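Local structure of Exo-alpha-sialidase (Clostridium perfringens, 2VO8) at residues 106-117 with 129-140; 35-46 with 91-99. The protein is a family 33 sialidase whose cohesin module, the part described here, probably binds a dockerin partner with high affinity to assemble toxin complexes. All blocks are in the same frame, centred on the assembly; numbering follows the deposited sequence.

Contact 1. Residues 106-117 with 129-140; sequences SSELEVLGLTTA and LELSSKEVKINE
The backbones of E110 and V136 hold each other by two nearly straight hydrogen bonds, E110 N to V136 O at 2.8 Å and V136 N to E110 O at 2.9 Å. The L112 and K134 pair repeats this double bond, and L114 N adds a single one to S132 O, an antiparallel ladder. Between S107 and E110 the register slips by one residue, a beta bulge beyond which S107 and I138 bond both ways.

Apolar contacts gather on the face of E110, L112 and L114. L112 CD1 meets V136 CG1 at 3.9 Å, their side chains crossing at about a right angle, and I138 CD1 lies 3.6 Å from E110 CG. F55 of strand 55-62 touches E110, L112, V136 and I138.

Polar side chains work at the bulge and at the S106/E140 end. With OG anti to the backbone N (chi1 176°), S107 receives L109 N in an ST turn and donates to E110 OE2 at 2.6 Å. S106 OG reaches E140 OE2 at 2.8 Å from above the carboxylate plane. Main-chain bonds fix the register, while buried L112, L114, V136 and I138, on a face also bearing polar residues, join the hairpin to the core.

Contact 2. Residues 35-46 with 91-99; sequences LNGDTEVYSAEY and EKDSDLVKV
L96 CD1 is the point where the two segments pack closely, lying 3.9 Å from A44 CB and 3.5 Å from Y46 OH. The Y46 and L96 side chains cross at about a right angle. L96 carries its CG anti to the carbonyl carbon (chi1 -64°), and its extended chain brings CD1 to the tyrosine hydroxyl. Beside it V97 CG2 approaches Y46 CE2 obliquely at 4.2 Å, the two side chains sliding past each other in opposite directions. L96 and V97 can both serve this interior because they form a classic beta bulge opposite L30. V83 of strand 78-85 touches A44, Y46 and V97, and the hydroxyl of buried Y46 has a weak hydrogen bond to G31 O.

Toward solvent the contact changes character. Here K92, in the E91 to S94 type I turn, bends at chi2 (-79°) and lays its CD 3.6 Å from L35 CB. Its ammonium group ends beside the N36 to T39 type I turn, but its modelled approach to that turn is too close to be trusted. Two waters accept from K92 NZ: water 2 at 2.7 Å, and water 3 at 3.1 Å, which also takes V41 N at 3.0 Å. Water 3 thus links the two segments. E89 supplies a salt bridge to the same nitrogen.

Strands 41-46 and 95-99 approach no closer than 9.3 Å between axes, at 38°, a spacing too wide for backbone pairing and suited to facing sheets with side chains interleaved. Such face-to-face packing is typical of the beta sandwich of cohesin modules, with loops meeting at its end.

Contact 1 joins neighbouring strands within a sheet, whereas contact 2 bridges strands that do not pair; the contrast shows in 1048 against 349 Å² of buried surface and in eight backbone hydrogen bonds against none. Both are partly buried. Contact 1 combines an inward face, with buried L112, L114, V136 and I138, and exposed residues on the other, while contact 2 runs from a buried apolar cluster to a hydrated lysine at a loop. Their centres lie 20 Å apart, on opposite sides of the chain's centre, yet they touch: L114 CD2 packs 3.8 Å from Y46 CB, and L129 meets L35. Strand 41-49 pairs with strand 107-121, extending the hairpin's sheet toward contact 2.

Contact 1. Residues 106-117 with 129-140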
loop_
_atom_site.group_PDB
_atom_site.type_symbol
_atom_site.label_atom_id
_atom_site.label_comp_id
_atom_site.label_asym_id
_atom_site.label_seq_id
_atom_site.Cartn_x
_atom_site.Cartn_y
_atom_site.Cartn_z
ATOM N N SER A 106 4.880 14.973 -16.035
ATOM C CA SER A 106 5.105 15.901 -14.926
ATOM C C SER A 106 3.781 16.436 -14.351
ATOM O O SER A 106 2.747 16.611 -15.072
ATOM C CB SER A 106 6.006 17.050 -15.357
ATOM O OG SER A 106 5.303 17.902 -16.248
ATOM N N SER A 107 3.835 16.751 -13.068
ATOM C CA SER A 107 2.677 17.203 -12.316
ATOM C C SER A 107 3.090 17.838 -11.014
ATOM O O SER A 107 4.029 17.376 -10.345
ATOM C CB SER A 107 1.709 16.044 -12.053
ATOM O OG SER A 107 0.640 16.510 -11.242
ATOM N N GLU A 108 2.357 18.897 -10.617
ATOM C CA GLU A 108 2.655 19.560 -9.390
ATOM C C GLU A 108 2.180 18.731 -8.193
ATOM O O GLU A 108 2.718 18.881 -7.139
ATOM C CB GLU A 108 2.016 20.967 -9.318
ATOM C CG GLU A 108 2.605 21.992 -10.322
ATOM C CD GLU A 108 3.976 22.499 -9.912
ATOM O OE1 GLU A 108 4.406 22.254 -8.763
ATOM O OE2 GLU A 108 4.647 23.165 -10.749
ATOM N N LEU A 109 1.160 17.908 -8.388
ATOM C CA LEU A 109 0.584 17.177 -7.263
ATOM C C LEU A 109 -0.154 16.005 -7.810
ATOM O O LEU A 109 -1.099 16.152 -8.613
ATOM C CB LEU A 109 -0.318 18.080 -6.380
ATOM C CG LEU A 109 -0.958 17.507 -5.094
ATOM C CD1 LEU A 109 -1.472 18.667 -4.214
ATOM C CD2 LEU A 109 -2.103 16.548 -5.412
ATOM N N GLU A 110 0.291 14.813 -7.374
ATOM C CA GLU A 110 -0.514 13.615 -7.530
ATOM C C GLU A 110 -0.672 12.867 -6.187
ATOM O O GLU A 110 0.211 12.905 -5.370
ATOM C CB GLU A 110 0.122 12.640 -8.514
ATOM C CG GLU A 110 0.368 13.269 -9.916
ATOM C CD GLU A 110 -0.945 13.536 -10.651
ATOM O OE1 GLU A 110 -1.939 12.802 -10.438
ATOM O OE2 GLU A 110 -0.984 14.480 -11.460
ATOM N N VAL A 111 -1.784 12.193 -6.036
ATOM C CA VAL A 111 -2.102 11.488 -4.776
ATOM C C VAL A 111 -2.053 9.977 -4.976
ATOM O O VAL A 111 -2.764 9.434 -5.830
ATOM C CB VAL A 111 -3.458 11.925 -4.229
ATOM C CG1 VAL A 111 -3.814 11.160 -2.936
ATOM C CG2 VAL A 111 -3.472 13.491 -4.041
ATOM N N LEU A 112 -1.214 9.324 -4.156
ATOM C CA LEU A 112 -1.191 7.884 -3.989
ATOM C C LEU A 112 -1.981 7.556 -2.699
ATOM O O LEU A 112 -1.592 8.015 -1.631
ATOM C CB LEU A 112 0.231 7.409 -3.906
ATOM C CG LEU A 112 1.130 7.930 -5.062
ATOM C CD1 LEU A 112 2.547 7.560 -4.836
ATOM C CD2 LEU A 112 0.512 7.449 -6.431
ATOM N N GLY A 113 -3.107 6.879 -2.873
ATOM C CA GLY A 113 -4.107 6.649 -1.822
ATOM C C GLY A 113 -4.396 5.197 -1.487
ATOM O O GLY A 113 -4.280 4.310 -2.314
ATOM N N LEU A 114 -4.820 4.982 -0.253
ATOM C CA LEU A 114 -5.361 3.699 0.157
ATOM C C LEU A 114 -6.815 3.957 0.510
ATOM O O LEU A 114 -7.102 4.615 1.549
ATOM C CB LEU A 114 -4.531 3.122 1.324
ATOM C CG LEU A 114 -3.040 2.794 1.130
ATOM C CD1 LEU A 114 -2.237 2.397 2.438
ATOM C CD2 LEU A 114 -2.807 1.639 0.081
ATOM N N THR A 115 -7.731 3.498 -0.342
ATOM C CA THR A 115 -9.154 3.791 -0.154
ATOM C C THR A 115 -9.920 2.669 0.568
ATOM O O THR A 115 -11.087 2.831 0.915
ATOM C CB THR A 115 -9.838 4.115 -1.498
ATOM O OG1 THR A 115 -9.587 3.054 -2.432
ATOM C CG2 THR A 115 -9.303 5.403 -2.067
ATOM N N THR A 116 -9.236 1.534 0.713
ATOM C CA THR A 116 -9.646 0.354 1.500
ATOM C C THR A 116 -8.373 -0.105 2.201
ATOM O O THR A 116 -7.244 -0.121 1.601
ATOM C CB THR A 116 -10.244 -0.746 0.605
ATOM O OG1 THR A 116 -11.483 -0.299 0.019
ATOM C CG2 THR A 116 -10.473 -2.117 1.360
ATOM N N ALA A 117 -8.512 -0.430 3.497
ATOM C CA ALA A 117 -7.382 -0.917 4.303
ATOM C C ALA A 117 -7.982 -1.720 5.456
ATOM O O ALA A 117 -8.725 -1.179 6.261
ATOM C CB ALA A 117 -6.548 0.207 4.806
ATOM N N LEU A 129 -8.911 -0.615 9.102
ATOM C CA LEU A 129 -7.778 0.239 9.459
ATOM C C LEU A 129 -8.195 1.657 9.004
ATOM O O LEU A 129 -8.979 1.781 8.104
ATOM C CB LEU A 129 -6.507 -0.153 8.701
ATOM C CG LEU A 129 -5.802 -1.506 9.004
ATOM C CD1 LEU A 129 -4.624 -1.647 8.087
ATOM C CD2 LEU A 129 -5.396 -1.722 10.469
ATOM N N GLU A 130 -7.632 2.668 9.631
ATOM C CA GLU A 130 -7.759 4.042 9.123
ATOM C C GLU A 130 -7.078 4.124 7.752
ATOM O O GLU A 130 -6.020 3.531 7.553
ATOM C CB GLU A 130 -7.107 5.008 10.067
ATOM C CG GLU A 130 -7.954 5.285 11.297
ATOM C CD GLU A 130 -7.533 6.541 12.036
ATOM O OE1 GLU A 130 -6.929 7.464 11.424
ATOM O OE2 GLU A 130 -7.776 6.590 13.273
ATOM N N LEU A 131 -7.710 4.867 6.846
ATOM C CA LEU A 131 -7.180 5.078 5.507
ATOM C C LEU A 131 -5.986 6.045 5.502
ATOM O O LEU A 131 -5.657 6.690 6.481
ATOM C CB LEU A 131 -8.309 5.533 4.570
ATOM C CG LEU A 131 -9.543 4.627 4.538
ATOM C CD1 LEU A 131 -10.645 5.110 3.565
ATOM C CD2 LEU A 131 -9.108 3.172 4.223
ATOM N N SER A 132 -5.291 6.124 4.373
ATOM C CA SER A 132 -4.143 7.009 4.287
ATOM C C SER A 132 -3.885 7.373 2.801
ATOM O O SER A 132 -4.323 6.657 1.905
ATOM C CB SER A 132 -2.897 6.415 4.942
ATOM O OG SER A 132 -2.549 5.150 4.350
ATOM N N SER A 133 -3.179 8.478 2.594
ATOM C CA SER A 133 -2.652 8.824 1.266
ATOM C C SER A 133 -1.402 9.635 1.415
ATOM O O SER A 133 -1.077 10.093 2.497
ATOM C CB SER A 133 -3.682 9.561 0.402
ATOM O OG SER A 133 -3.934 10.854 0.922
ATOM N N LYS A 134 -0.702 9.837 0.300
ATOM C CA LYS A 134 0.516 10.617 0.269
ATOM C C LYS A 134 0.533 11.375 -1.077
ATOM O O LYS A 134 0.103 10.822 -2.099
ATOM C CB LYS A 134 1.733 9.690 0.408
ATOM C CG LYS A 134 3.104 10.249 0.025
ATOM C CD LYS A 134 3.665 11.250 0.951
ATOM C CE LYS A 134 4.981 11.812 0.357
ATOM N NZ LYS A 134 5.968 11.966 1.443
ATOM N N GLU A 135 0.956 12.638 -1.019
ATOM C CA GLU A 135 1.107 13.476 -2.225
ATOM C C GLU A 135 2.541 13.437 -2.694
ATOM O O GLU A 135 3.463 13.487 -1.903
ATOM C CB GLU A 135 0.694 14.936 -1.985
ATOM C CG GLU A 135 -0.632 15.094 -1.354
ATOM C CD GLU A 135 -0.949 16.538 -0.979
ATOM O OE1 GLU A 135 -0.009 17.349 -0.919
ATOM O OE2 GLU A 135 -2.139 16.804 -0.763
ATOM N N VAL A 136 2.714 13.386 -4.014
ATOM C CA VAL A 136 4.009 13.495 -4.639
ATOM C C VAL A 136 3.977 14.601 -5.722
ATOM O O VAL A 136 2.938 14.824 -6.358
ATOM C CB VAL A 136 4.475 12.191 -5.316
ATOM C CG1 VAL A 136 4.383 10.952 -4.332
ATOM C CG2 VAL A 136 3.678 11.903 -6.519
ATOM N N LYS A 137 5.120 15.221 -5.930
ATOM C CA LYS A 137 5.340 16.118 -7.090
ATOM C C LYS A 137 6.164 15.352 -8.128
ATOM O O LYS A 137 7.212 14.772 -7.798
ATOM C CB LYS A 137 6.001 17.411 -6.672
ATOM C CG LYS A 137 6.443 18.313 -7.832
ATOM C CD LYS A 137 7.382 19.391 -7.336
ATOM C CE LYS A 137 7.762 20.448 -8.393
ATOM N NZ LYS A 137 7.346 20.068 -9.729
ATOM N N ILE A 138 5.705 15.354 -9.373
ATOM C CA ILE A 138 6.411 14.630 -10.438
ATOM C C ILE A 138 7.199 15.698 -11.223
ATOM O O ILE A 138 6.602 16.514 -11.944
ATOM C CB ILE A 138 5.480 13.896 -11.426
ATOM C CG1 ILE A 138 4.506 12.925 -10.736
ATOM C CG2 ILE A 138 6.313 13.145 -12.513
ATOM C CD1 ILE A 138 3.470 12.452 -11.634
ATOM N N ASN A 139 8.510 15.678 -11.062
ATOM C CA ASN A 139 9.413 16.498 -11.861
ATOM C C ASN A 139 9.571 16.044 -13.310
ATOM O O ASN A 139 9.366 14.872 -13.643
ATOM C CB ASN A 139 10.791 16.563 -11.190
ATOM C CG ASN A 139 10.731 17.221 -9.809
ATOM O OD1 ASN A 139 11.209 16.681 -8.792
ATOM N ND2 ASN A 139 10.133 18.380 -9.770
ATOM N N GLU A 140 9.995 16.983 -14.162
ATOM C CA GLU A 140 10.344 16.662 -15.541
ATOM C C GLU A 140 11.555 15.754 -15.593
ATOM O O GLU A 140 12.508 15.922 -14.834
ATOM C CB GLU A 140 10.740 17.920 -16.355
ATOM C CG GLU A 140 9.852 19.137 -16.227
ATOM C CD GLU A 140 8.442 18.966 -16.746
ATOM O OE1 GLU A 140 8.228 18.192 -17.704
ATOM O OE2 GLU A 140 7.544 19.651 -16.194
HETATM O O HOH W 1 6.229 15.600 -18.632
#

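Contact 2. Residues 35-46 with 91-99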
loop_
_atom_site.group_PDB
_atom_site.type_symbol
_atom_site.label_atom_id
_atom_site.label_comp_id
_atom_site.label_asym_id
_atom_site.label_seq_id
_atom_site.Cartn_x
_atom_site.Cartn_y
_atom_site.Cartn_z
ATOM N N LEU A 35 -1.397 -0.770 15.708
ATOM C CA LEU A 35 -2.447 -1.770 15.866
ATOM C C LEU A 35 -2.766 -1.975 17.362
ATOM O O LEU A 35 -1.857 -1.870 18.198
ATOM C CB LEU A 35 -2.048 -3.115 15.246
ATOM C CG LEU A 35 -2.513 -3.311 13.804
ATOM C CD1 LEU A 35 -3.998 -3.769 13.735
ATOM C CD2 LEU A 35 -2.277 -1.991 13.000
ATOM N N ASN A 36 -4.041 -2.252 17.646
ATOM C CA ASN A 36 -4.532 -2.551 18.994
ATOM C C ASN A 36 -3.754 -3.739 19.514
ATOM O O ASN A 36 -3.472 -4.667 18.753
ATOM C CB ASN A 36 -6.039 -2.879 18.982
ATOM C CG ASN A 36 -6.919 -1.660 18.711
ATOM O OD1 ASN A 36 -6.452 -0.504 18.725
ATOM N ND2 ASN A 36 -8.203 -1.911 18.470
ATOM N N GLY A 37 -3.402 -3.721 20.804
ATOM C CA GLY A 37 -2.515 -4.751 21.353
ATOM C C GLY A 37 -3.040 -6.179 21.272
ATOM O O GLY A 37 -2.263 -7.117 21.117
ATOM N N ASP A 38 -4.361 -6.324 21.366
ATOM C CA ASP A 38 -5.053 -7.615 21.290
ATOM C C ASP A 38 -5.475 -8.000 19.878
ATOM O O ASP A 38 -6.225 -8.960 19.713
ATOM C CB ASP A 38 -6.331 -7.542 22.109
ATOM C CG ASP A 38 -7.331 -6.563 21.528
ATOM O OD1 ASP A 38 -8.533 -6.893 21.452
ATOM O OD2 ASP A 38 -6.904 -5.451 21.134
ATOM N N THR A 39 -5.095 -7.228 18.860
ATOM C CA THR A 39 -5.441 -7.614 17.498
ATOM C C THR A 39 -4.256 -8.398 16.951
ATOM O O THR A 39 -3.147 -7.884 16.913
ATOM C CB THR A 39 -5.845 -6.387 16.605
ATOM O OG1 THR A 39 -7.177 -5.976 16.953
ATOM C CG2 THR A 39 -5.824 -6.776 15.131
ATOM N N GLU A 40 -4.490 -9.676 16.630
ATOM C CA GLU A 40 -3.471 -10.561 16.078
ATOM C C GLU A 40 -3.624 -10.628 14.563
ATOM O O GLU A 40 -4.540 -11.239 14.102
ATOM C CB GLU A 40 -3.647 -11.972 16.648
ATOM C CG GLU A 40 -3.044 -12.183 18.007
ATOM C CD GLU A 40 -2.839 -13.670 18.331
ATOM O OE1 GLU A 40 -2.320 -14.436 17.468
ATOM O OE2 GLU A 40 -3.189 -14.074 19.460
ATOM N N VAL A 41 -2.727 -10.004 13.800
ATOM C CA VAL A 41 -2.971 -9.808 12.369
ATOM C C VAL A 41 -2.319 -10.940 11.562
ATOM O O VAL A 41 -1.172 -11.223 11.762
ATOM C CB VAL A 41 -2.430 -8.425 11.866
ATOM C CG1 VAL A 41 -2.643 -8.256 10.402
ATOM C CG2 VAL A 41 -3.124 -7.288 12.594
ATOM N N TYR A 42 -3.081 -11.552 10.669
ATOM C CA TYR A 42 -2.536 -12.583 9.762
ATOM C C TYR A 42 -2.630 -12.199 8.270
ATOM O O TYR A 42 -2.052 -12.861 7.390
ATOM C CB TYR A 42 -3.116 -13.968 10.082
ATOM C CG TYR A 42 -2.543 -14.508 11.394
ATOM C CD1 TYR A 42 -1.315 -15.139 11.405
ATOM C CD2 TYR A 42 -3.208 -14.315 12.631
ATOM C CE1 TYR A 42 -0.758 -15.642 12.585
ATOM C CE2 TYR A 42 -2.667 -14.795 13.801
ATOM C CZ TYR A 42 -1.423 -15.461 13.771
ATOM O OH TYR A 42 -0.801 -15.976 14.902
ATOM N N SER A 43 -3.349 -11.135 7.958
ATOM C CA SER A 43 -3.488 -10.769 6.535
ATOM C C SER A 43 -3.848 -9.311 6.490
ATOM O O SER A 43 -4.395 -8.800 7.471
ATOM C CB SER A 43 -4.584 -11.603 5.860
ATOM O OG SER A 43 -5.839 -11.484 6.478
ATOM N N ALA A 44 -3.553 -8.647 5.372
ATOM C CA ALA A 44 -4.093 -7.291 5.167
ATOM C C ALA A 44 -4.637 -7.184 3.741
ATOM O O ALA A 44 -4.338 -8.032 2.861
ATOM C CB ALA A 44 -3.070 -6.260 5.487
ATOM N N GLU A 45 -5.434 -6.147 3.501
ATOM C CA GLU A 45 -5.949 -5.870 2.165
ATOM C C GLU A 45 -6.056 -4.370 1.916
ATOM O O GLU A 45 -6.701 -3.649 2.678
ATOM C CB GLU A 45 -7.313 -6.535 1.968
ATOM C CG GLU A 45 -8.091 -6.014 0.771
ATOM C CD GLU A 45 -9.389 -6.763 0.548
ATOM O OE1 GLU A 45 -9.653 -7.732 1.291
ATOM O OE2 GLU A 45 -10.147 -6.383 -0.369
ATOM N N TYR A 46 -5.421 -3.905 0.846
ATOM C CA TYR A 46 -5.571 -2.523 0.405
ATOM C C TYR A 46 -6.369 -2.443 -0.892
ATOM O O TYR A 46 -6.455 -3.417 -1.640
ATOM C CB TYR A 46 -4.201 -1.867 0.222
ATOM C CG TYR A 46 -3.292 -2.003 1.422
ATOM C CD1 TYR A 46 -3.447 -1.181 2.531
ATOM C CD2 TYR A 46 -2.279 -2.951 1.447
ATOM C CE1 TYR A 46 -2.619 -1.301 3.631
ATOM C CE2 TYR A 46 -1.445 -3.079 2.542
ATOM C CZ TYR A 46 -1.619 -2.251 3.630
ATOM O OH TYR A 46 -0.792 -2.374 4.723
ATOM N N GLU A 91 3.731 -8.182 12.571
ATOM C CA GLU A 91 4.002 -7.202 13.627
ATOM C C GLU A 91 3.199 -5.882 13.483
ATOM O O GLU A 91 2.766 -5.518 12.382
ATOM C CB GLU A 91 5.498 -6.936 13.690
ATOM C CG GLU A 91 6.323 -8.208 13.853
ATOM C CD GLU A 91 7.775 -7.887 14.104
ATOM O OE1 GLU A 91 8.639 -8.302 13.302
ATOM O OE2 GLU A 91 8.044 -7.187 15.106
ATOM N N LYS A 92 3.030 -5.175 14.601
ATOM C CA LYS A 92 2.031 -4.108 14.734
ATOM C C LYS A 92 2.369 -2.866 13.855
ATOM O O LYS A 92 1.468 -2.119 13.454
ATOM C CB LYS A 92 1.909 -3.686 16.200
ATOM C CG LYS A 92 1.612 -4.833 17.206
ATOM C CD LYS A 92 0.115 -5.269 17.243
ATOM C CE LYS A 92 -0.107 -6.449 18.227
ATOM N NZ LYS A 92 -1.107 -7.412 17.655
ATOM N N ASP A 93 3.651 -2.662 13.596
ATOM C CA ASP A 93 4.117 -1.445 12.859
ATOM C C ASP A 93 4.893 -1.806 11.590
ATOM O O ASP A 93 5.728 -1.015 11.106
ATOM C CB ASP A 93 4.977 -0.591 13.794
ATOM C CG ASP A 93 4.130 0.277 14.767
ATOM O OD1 ASP A 93 2.932 0.051 14.983
ATOM O OD2 ASP A 93 4.700 1.206 15.326
ATOM N N SER A 94 4.615 -2.988 11.054
ATOM C CA SER A 94 5.394 -3.504 9.927
ATOM C C SER A 94 5.027 -2.856 8.572
ATOM O O SER A 94 3.909 -2.486 8.337
ATOM C CB SER A 94 5.369 -5.053 9.784
ATOM O OG SER A 94 4.305 -5.709 10.459
ATOM N N ASP A 95 6.026 -2.799 7.703
ATOM C CA ASP A 95 5.847 -2.515 6.301
ATOM C C ASP A 95 5.562 -3.850 5.585
ATOM O O ASP A 95 6.181 -4.901 5.903
ATOM C CB ASP A 95 7.078 -1.783 5.760
ATOM C CG ASP A 95 7.222 -0.366 6.354
ATOM O OD1 ASP A 95 6.284 0.094 7.006
ATOM O OD2 ASP A 95 8.259 0.271 6.158
ATOM N N LEU A 96 4.586 -3.810 4.683
ATOM C CA LEU A 96 4.002 -5.016 4.103
ATOM C C LEU A 96 4.183 -5.163 2.571
ATOM O O LEU A 96 4.377 -6.271 2.077
ATOM C CB LEU A 96 2.521 -5.087 4.444
ATOM C CG LEU A 96 2.149 -5.217 5.921
ATOM C CD1 LEU A 96 0.664 -5.306 6.092
ATOM C CD2 LEU A 96 2.814 -6.497 6.512
ATOM N N VAL A 97 4.125 -4.052 1.840
ATOM C CA VAL A 97 4.059 -4.113 0.374
ATOM C C VAL A 97 4.909 -2.996 -0.241
ATOM O O VAL A 97 4.948 -1.885 0.300
ATOM C CB VAL A 97 2.625 -3.950 -0.138
ATOM C CG1 VAL A 97 2.610 -4.027 -1.762
ATOM C CG2 VAL A 97 1.674 -4.927 0.516
ATOM N N LYS A 98 5.613 -3.326 -1.332
ATOM C CA LYS A 98 6.361 -2.351 -2.148
ATOM C C LYS A 98 5.589 -2.209 -3.456
ATOM O O LYS A 98 5.408 -3.197 -4.165
ATOM C CB LYS A 98 7.741 -2.897 -2.503
ATOM C CG LYS A 98 8.672 -3.187 -1.342
ATOM C CD LYS A 98 10.089 -3.529 -1.833
ATOM C CE LYS A 98 10.538 -4.979 -1.620
ATOM N NZ LYS A 98 12.047 -4.934 -1.478
ATOM N N VAL A 99 5.148 -0.993 -3.789
ATOM C CA VAL A 99 4.496 -0.734 -5.079
ATOM C C VAL A 99 5.458 0.097 -5.936
ATOM O O VAL A 99 5.841 1.195 -5.571
ATOM C CB VAL A 99 3.125 0.010 -4.935
ATOM C CG1 VAL A 99 2.443 0.226 -6.312
ATOM C CG2 VAL A 99 2.199 -0.695 -4.015
HETATM O O HOH W 2 -1.178 -9.575 19.228
HETATM O O HOH W 3 -0.241 -8.694 14.935
#